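Local structure of tRNA (cytosine(72)-C(5))-methyltransferase (Pyrococcus horikoshii, 5ZVE) at residues G223-I228 against V247-L252; M204-G209 against R236-N241. The protein transfers a methyl group from S-adenosyl-L-methionine to C5 of cytosine 72 in several tRNAs, a modification that appears to slightly promote their thermal stability. All coordinates share one frame; numbering follows the deposited sequence.

Interaction 1 (G223-I228 against V247-L252); sequences GEIIAI and VKNVKL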
loop_
_atom_site.group_PDB
_atom_site.type_symbol
_atom_site.label_atom_id
_atom_site.label_comp_id
_atom_site.label_asym_id
_atom_site.label_seq_id
_atom_site.Cartn_x
_atom_site.Cartn_y
_atom_site.Cartn_z
ATOM N N GLY A 223 -18.428 -5.612 18.649
ATOM C CA GLY A 223 -18.806 -6.531 17.591
ATOM C C GLY A 223 -17.760 -7.591 17.307
ATOM O O GLY A 223 -16.964 -7.953 18.175
ATOM N N GLU A 224 -17.773 -8.109 16.084
ATOM C CA GLU A 224 -16.780 -9.090 15.667
ATOM C C GLU A 224 -16.447 -8.908 14.192
ATOM O O GLU A 224 -17.322 -8.608 13.376
ATOM C CB GLU A 224 -17.278 -10.519 15.934
ATOM C CG GLU A 224 -16.416 -11.620 15.311
ATOM C CD GLU A 224 -16.960 -13.019 15.564
ATOM O OE1 GLU A 224 -16.486 -13.683 16.511
ATOM O OE2 GLU A 224 -17.851 -13.460 14.805
ATOM N N ILE A 225 -15.169 -9.069 13.865
ATOM C CA ILE A 225 -14.717 -9.028 12.484
ATOM C C ILE A 225 -14.080 -10.358 12.125
ATOM O O ILE A 225 -13.173 -10.832 12.812
ATOM C CB ILE A 225 -13.700 -7.903 12.243
ATOM C CG1 ILE A 225 -14.246 -6.564 12.740
ATOM C CG2 ILE A 225 -13.331 -7.833 10.767
ATOM C CD1 ILE A 225 -13.191 -5.468 12.800
ATOM N N ILE A 226 -14.565 -10.968 11.054
ATOM C CA ILE A 226 -13.964 -12.191 10.556
ATOM C C ILE A 226 -12.943 -11.851 9.490
ATOM O O ILE A 226 -13.282 -11.254 8.470
ATOM C CB ILE A 226 -15.016 -13.143 9.984
ATOM C CG1 ILE A 226 -15.998 -13.545 11.082
ATOM C CG2 ILE A 226 -14.344 -14.366 9.381
ATOM C CD1 ILE A 226 -17.239 -14.186 10.568
ATOM N N ALA A 227 -11.694 -12.233 9.730
ATOM C CA ALA A 227 -10.606 -11.874 8.831
ATOM C C ALA A 227 -9.971 -13.103 8.206
ATOM O O ALA A 227 -9.457 -13.977 8.901
ATOM C CB ALA A 227 -9.563 -11.061 9.570
ATOM N N ILE A 228 -10.008 -13.158 6.880
ATOM C CA ILE A 228 -9.550 -14.328 6.145
ATOM C C ILE A 228 -8.263 -14.046 5.385
ATOM O O ILE A 228 -8.117 -12.986 4.785
ATOM C CB ILE A 228 -10.625 -14.795 5.143
ATOM C CG1 ILE A 228 -11.936 -15.093 5.868
ATOM C CG2 ILE A 228 -10.145 -15.994 4.344
ATOM C CD1 ILE A 228 -13.080 -15.378 4.944
ATOM N N VAL A 247 -6.159 -4.539 19.330
ATOM C CA VAL A 247 -7.402 -4.951 18.687
ATOM C C VAL A 247 -7.942 -6.234 19.323
ATOM O O VAL A 247 -7.255 -7.249 19.377
ATOM C CB VAL A 247 -7.198 -5.160 17.177
ATOM C CG1 VAL A 247 -8.442 -5.758 16.551
ATOM C CG2 VAL A 247 -6.839 -3.839 16.509
ATOM N N LYS A 248 -9.176 -6.180 19.811
ATOM C CA LYS A 248 -9.789 -7.323 20.482
ATOM C C LYS A 248 -11.028 -7.761 19.719
ATOM O O LYS A 248 -11.870 -8.498 20.228
ATOM C CB LYS A 248 -10.158 -6.958 21.920
ATOM C CG LYS A 248 -8.986 -6.454 22.743
ATOM C CD LYS A 248 -9.420 -6.069 24.145
ATOM C CE LYS A 248 -8.241 -5.614 24.987
ATOM N NZ LYS A 248 -8.640 -5.405 26.406
ATOM N N ASN A 249 -11.109 -7.299 18.479
ATOM C CA ASN A 249 -12.347 -7.299 17.728
ATOM C C ASN A 249 -12.389 -8.352 16.619
ATOM O O ASN A 249 -13.413 -8.547 15.964
ATOM C CB ASN A 249 -12.556 -5.888 17.166
ATOM C CG ASN A 249 -13.969 -5.639 16.733
ATOM O OD1 ASN A 249 -14.891 -6.314 17.187
ATOM N ND2 ASN A 249 -14.164 -4.615 15.913
ATOM N N VAL A 250 -11.267 -9.031 16.417
ATOM C CA VAL A 250 -11.044 -9.771 15.183
ATOM C C VAL A 250 -10.869 -11.271 15.392
ATOM O O VAL A 250 -10.141 -11.707 16.286
ATOM C CB VAL A 250 -9.806 -9.226 14.442
ATOM C CG1 VAL A 250 -9.554 -10.002 13.174
ATOM C CG2 VAL A 250 -10.007 -7.758 14.117
ATOM N N LYS A 251 -11.557 -12.053 14.563
ATOM C CA LYS A 251 -11.371 -13.498 14.514
ATOM C C LYS A 251 -10.655 -13.900 13.229
ATOM O O LYS A 251 -11.174 -13.702 12.128
ATOM C CB LYS A 251 -12.713 -14.224 14.623
ATOM C CG LYS A 251 -12.621 -15.732 14.421
ATOM C CD LYS A 251 -11.752 -16.391 15.484
ATOM C CE LYS A 251 -11.988 -17.895 15.553
ATOM N NZ LYS A 251 -11.972 -18.527 14.207
ATOM N N LEU A 252 -9.458 -14.456 13.378
ATOM C CA LEU A 252 -8.665 -14.894 12.236
ATOM C C LEU A 252 -9.022 -16.306 11.799
ATOM O O LEU A 252 -9.097 -17.221 12.615
ATOM C CB LEU A 252 -7.171 -14.831 12.561
ATOM C CG LEU A 252 -6.379 -13.591 12.145
ATOM C CD1 LEU A 252 -7.089 -12.343 12.565
ATOM C CD2 LEU A 252 -5.004 -13.631 12.773
#
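Ile225 lies against Asn249 where two parallel strands, 225-229 and 250-254, come together as the two ends of a beta-alpha-beta crossover whose connection is helix 232-245. The unit belongs to the Rossmann-like sheet of class I methyltransferases, and strand 250-254 lies at an edge of that sheet, paired with strand 225-229. Ile225 supplies both backbone groups to the pairing, as one residue of a parallel pair does: its N donates to Asn249 O at 2.8 Å and its O accepts Lys251 N at 2.7 Å. Lys251 O in turn receives Ala227 N at 2.9 Å.

The side chains of Ile225 and Asn249 cross at about a right angle, with CD1 of Ile225 4.0 Å from CG of Asn249. Ile225 holds CG1 beside its own backbone N (chi1 -52°), which carries CD1 toward that amide; a branched apolar chain suits this buried face, where Ile215 of helix 210-218 also packs. Lys251 suits the other face: its CB passes Ile225 O, while the bent chain beyond takes the charged end away toward solvent. On the face of Ile225, Ala227 is small where Met238 of helix 232-245 and Ala206 also close on its methyl, which meets both Val250 and Leu252. Its CB lies 3.8 Å from CG1 of Val250 and 4.1 Å from CD1 of Leu252.

Interaction 2 (M204-G209 against R236-N241); sequences MAAAPG and RKMEEN. With SAH (S-adenosyl-L-homocysteine), chain C.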
loop_
_atom_site.group_PDB
_atom_site.type_symbol
_atom_site.label_atom_id
_atom_site.label_comp_id
_atom_site.label_asym_id
_atom_site.label_seq_id
_atom_site.Cartn_x
_atom_site.Cartn_y
_atom_site.Cartn_z
ATOM N N MET A 204 -12.078 -10.697 3.546
ATOM C CA MET A 204 -11.738 -12.009 2.994
ATOM C C MET A 204 -10.338 -12.081 2.402
ATOM O O MET A 204 -9.906 -13.138 1.953
ATOM C CB MET A 204 -12.748 -12.436 1.922
ATOM C CG MET A 204 -13.062 -11.397 0.859
ATOM S SD MET A 204 -14.269 -12.042 -0.329
ATOM C CE MET A 204 -15.636 -12.335 0.750
ATOM N N ALA A 205 -9.628 -10.961 2.415
ATOM C CA ALA A 205 -8.210 -10.948 2.092
ATOM C C ALA A 205 -7.561 -9.918 2.996
ATOM O O ALA A 205 -7.241 -8.809 2.564
ATOM C CB ALA A 205 -7.982 -10.619 0.630
ATOM N N ALA A 206 -7.361 -10.294 4.255
ATOM C CA ALA A 206 -7.237 -9.311 5.323
ATOM C C ALA A 206 -5.810 -9.004 5.755
ATOM O O ALA A 206 -5.544 -7.901 6.222
ATOM C CB ALA A 206 -8.044 -9.773 6.527
ATOM N N ALA A 207 -4.892 -9.953 5.591
ATOM C CA ALA A 207 -3.533 -9.780 6.102
ATOM C C ALA A 207 -2.735 -8.802 5.243
ATOM O O ALA A 207 -2.911 -8.766 4.027
ATOM C CB ALA A 207 -2.824 -11.125 6.182
ATOM N N PRO A 208 -1.834 -8.014 5.869
ATOM C CA PRO A 208 -1.451 -8.026 7.290
ATOM C C PRO A 208 -2.432 -7.342 8.258
ATOM O O PRO A 208 -2.133 -7.259 9.449
ATOM C CB PRO A 208 -0.115 -7.278 7.287
ATOM C CG PRO A 208 -0.233 -6.332 6.153
ATOM C CD PRO A 208 -1.017 -7.061 5.096
ATOM N N GLY A 209 -3.570 -6.864 7.769
ATOM C CA GLY A 209 -4.617 -6.388 8.659
ATOM C C GLY A 209 -4.763 -4.883 8.753
ATOM O O GLY A 209 -5.336 -4.373 9.718
ATOM N N ARG A 236 0.428 -14.498 10.547
ATOM C CA ARG A 236 1.298 -14.380 11.713
ATOM C C ARG A 236 1.667 -12.919 11.974
ATOM O O ARG A 236 1.684 -12.467 13.120
ATOM C CB ARG A 236 2.561 -15.221 11.526
ATOM C CG ARG A 236 3.519 -15.187 12.702
ATOM C CD ARG A 236 4.649 -16.182 12.503
ATOM N NE ARG A 236 4.138 -17.484 12.087
ATOM C CZ ARG A 236 4.882 -18.580 11.966
ATOM N NH1 ARG A 236 6.180 -18.538 12.233
ATOM N NH2 ARG A 236 4.324 -19.719 11.582
ATOM N N LYS A 237 1.981 -12.187 10.909
ATOM C CA LYS A 237 2.245 -10.761 11.022
ATOM C C LYS A 237 0.992 -10.027 11.483
ATOM O O LYS A 237 1.068 -9.064 12.252
ATOM C CB LYS A 237 2.737 -10.189 9.691
ATOM C CG LYS A 237 3.119 -8.718 9.769
ATOM C CD LYS A 237 4.220 -8.502 10.794
ATOM C CE LYS A 237 4.626 -7.042 10.884
ATOM N NZ LYS A 237 5.724 -6.832 11.870
ATOM N N MET A 238 -0.162 -10.492 11.017
ATOM C CA MET A 238 -1.430 -9.874 11.377
ATOM C C MET A 238 -1.734 -10.054 12.862
ATOM O O MET A 238 -2.283 -9.155 13.502
ATOM C CB MET A 238 -2.566 -10.446 10.526
ATOM C CG MET A 238 -3.930 -9.894 10.866
ATOM S SD MET A 238 -5.102 -10.047 9.506
ATOM C CE MET A 238 -6.518 -9.228 10.213
ATOM N N GLU A 239 -1.373 -11.216 13.404
ATOM C CA GLU A 239 -1.527 -11.475 14.834
ATOM C C GLU A 239 -0.724 -10.479 15.668
ATOM O O GLU A 239 -1.199 -9.986 16.691
ATOM C CB GLU A 239 -1.093 -12.905 15.176
ATOM C CG GLU A 239 -2.099 -13.979 14.797
ATOM C CD GLU A 239 -1.534 -15.387 14.916
ATOM O OE1 GLU A 239 -0.351 -15.527 15.290
ATOM O OE2 GLU A 239 -2.275 -16.354 14.639
ATOM N N GLU A 240 0.494 -10.192 15.223
ATOM C CA GLU A 240 1.357 -9.243 15.913
ATOM C C GLU A 240 0.794 -7.830 15.822
ATOM O O GLU A 240 0.809 -7.083 16.799
ATOM C CB GLU A 240 2.772 -9.279 15.330
ATOM C CG GLU A 240 3.438 -10.645 15.392
ATOM C CD GLU A 240 4.731 -10.704 14.598
ATOM O OE1 GLU A 240 5.332 -9.636 14.345
ATOM O OE2 GLU A 240 5.147 -11.819 14.224
ATOM N N ASN A 241 0.288 -7.479 14.642
ATOM C CA ASN A 241 -0.335 -6.180 14.427
ATOM C C ASN A 241 -1.551 -5.976 15.317
ATOM O O ASN A 241 -1.753 -4.895 15.865
ATOM C CB ASN A 241 -0.736 -6.010 12.961
ATOM C CG ASN A 241 0.460 -5.845 12.043
ATOM O OD1 ASN A 241 1.556 -5.498 12.483
ATOM N ND2 ASN A 241 0.249 -6.087 10.755
HETATM N N SAH C . -6.302 -5.990 2.962
HETATM C CA SAH C . -4.939 -6.126 3.464
HETATM C CB SAH C . -3.955 -6.417 2.331
HETATM C CG SAH C . -4.452 -7.365 1.235
HETATM S SD SAH C . -3.075 -7.939 0.210
HETATM C C SAH C . -4.484 -4.919 4.290
HETATM O O SAH C . -5.113 -3.861 4.283
HETATM O OXT SAH C . -3.475 -4.974 4.992
HETATM C "C5'" SAH C . -4.014 -9.329 -0.485
HETATM C "C4'" SAH C . -4.027 -10.580 0.391
HETATM O "O4'" SAH C . -4.800 -11.590 -0.226
HETATM C "C3'" SAH C . -2.655 -11.195 0.638
HETATM O "O3'" SAH C . -2.359 -11.118 2.013
HETATM C "C2'" SAH C . -2.785 -12.657 0.256
HETATM O "O2'" SAH C . -2.276 -13.476 1.280
HETATM C "C1'" SAH C . -4.284 -12.850 0.152
HETATM N N9 SAH C . -4.694 -13.914 -0.790
HETATM C C8 SAH C . -4.202 -14.190 -2.040
HETATM N N7 SAH C . -4.880 -15.248 -2.547
HETATM C C5 SAH C . -5.797 -15.650 -1.639
HETATM C C6 SAH C . -6.742 -16.670 -1.637
HETATM N N6 SAH C . -6.871 -17.484 -2.683
HETATM N N1 SAH C . -7.556 -16.834 -0.537
HETATM C C2 SAH C . -7.431 -15.993 0.553
HETATM N N3 SAH C . -6.490 -14.986 0.546
HETATM C C4 SAH C . -5.688 -14.818 -0.533
#
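Met238 presses closest on the loop 204-209 at its root, where its CB lies 3.4 Å from Pro208 O. With chi1 at 178° and the chain extended beyond CG, the thioether is carried straight out from the helix to the loop. SD passes CA of Ala207 at 3.8 Å, and CE runs on past CA of Gly209 to within 4.0 Å of CB of Ala206. A flexible, unbranched apolar chain fits this narrow path between small residues. Gly209 is small of necessity: a beta carbon there would crowd CG of Met238 and also its own preceding carbonyl. Replacing Met238 by alanine would remove the atoms that fill the space against Ala206, Ala207 and Gly209, and would probably let the loop shift against the helix.

Pro208 O is gripped by Asn241, whose ND2 donates at 3.0 Å with a nearly straight N-H (163°). The oxygen lies close to the amide plane of Asn241, yet the donor sits above the carbonyl plane of Pro208.

The outer side is looser. Lys237 brushes CB of Pro208 with its CG at 4.3 Å, then leads away into solvent, where its NZ makes a long salt bridge to OE1 of Glu240.

Across the loop from the helix, SAH gives its amino N to Ala205 O at 3.0 Å, and Gly209 N reaches its carboxylate weakly. This strand-loop-helix element, with a cis peptide before Pro208, is the glycine-containing cofactor loop of the class I SAM-binding fold.

Interactions 1 and 2 share one beta-alpha-beta unit: interaction 1 pairs its two strands, and interaction 2 sets its helix 232-245 against the cofactor loop. They touch directly, since CB of Ala227 is 3.6 Å from both CE of Met238 and CB of Ala206, and Ile228 O probably accepts a hydrogen bond from Ala206 N. Their chemistry differs with place. Interaction 1, partly buried and farther from the centre of the chain, depends on regular backbone bonds at the outer part of the sheet. Interaction 2 is more buried and relies on methionine packing and a single hydrogen bond from a side-chain amide, behind a loop whose backbone faces SAH.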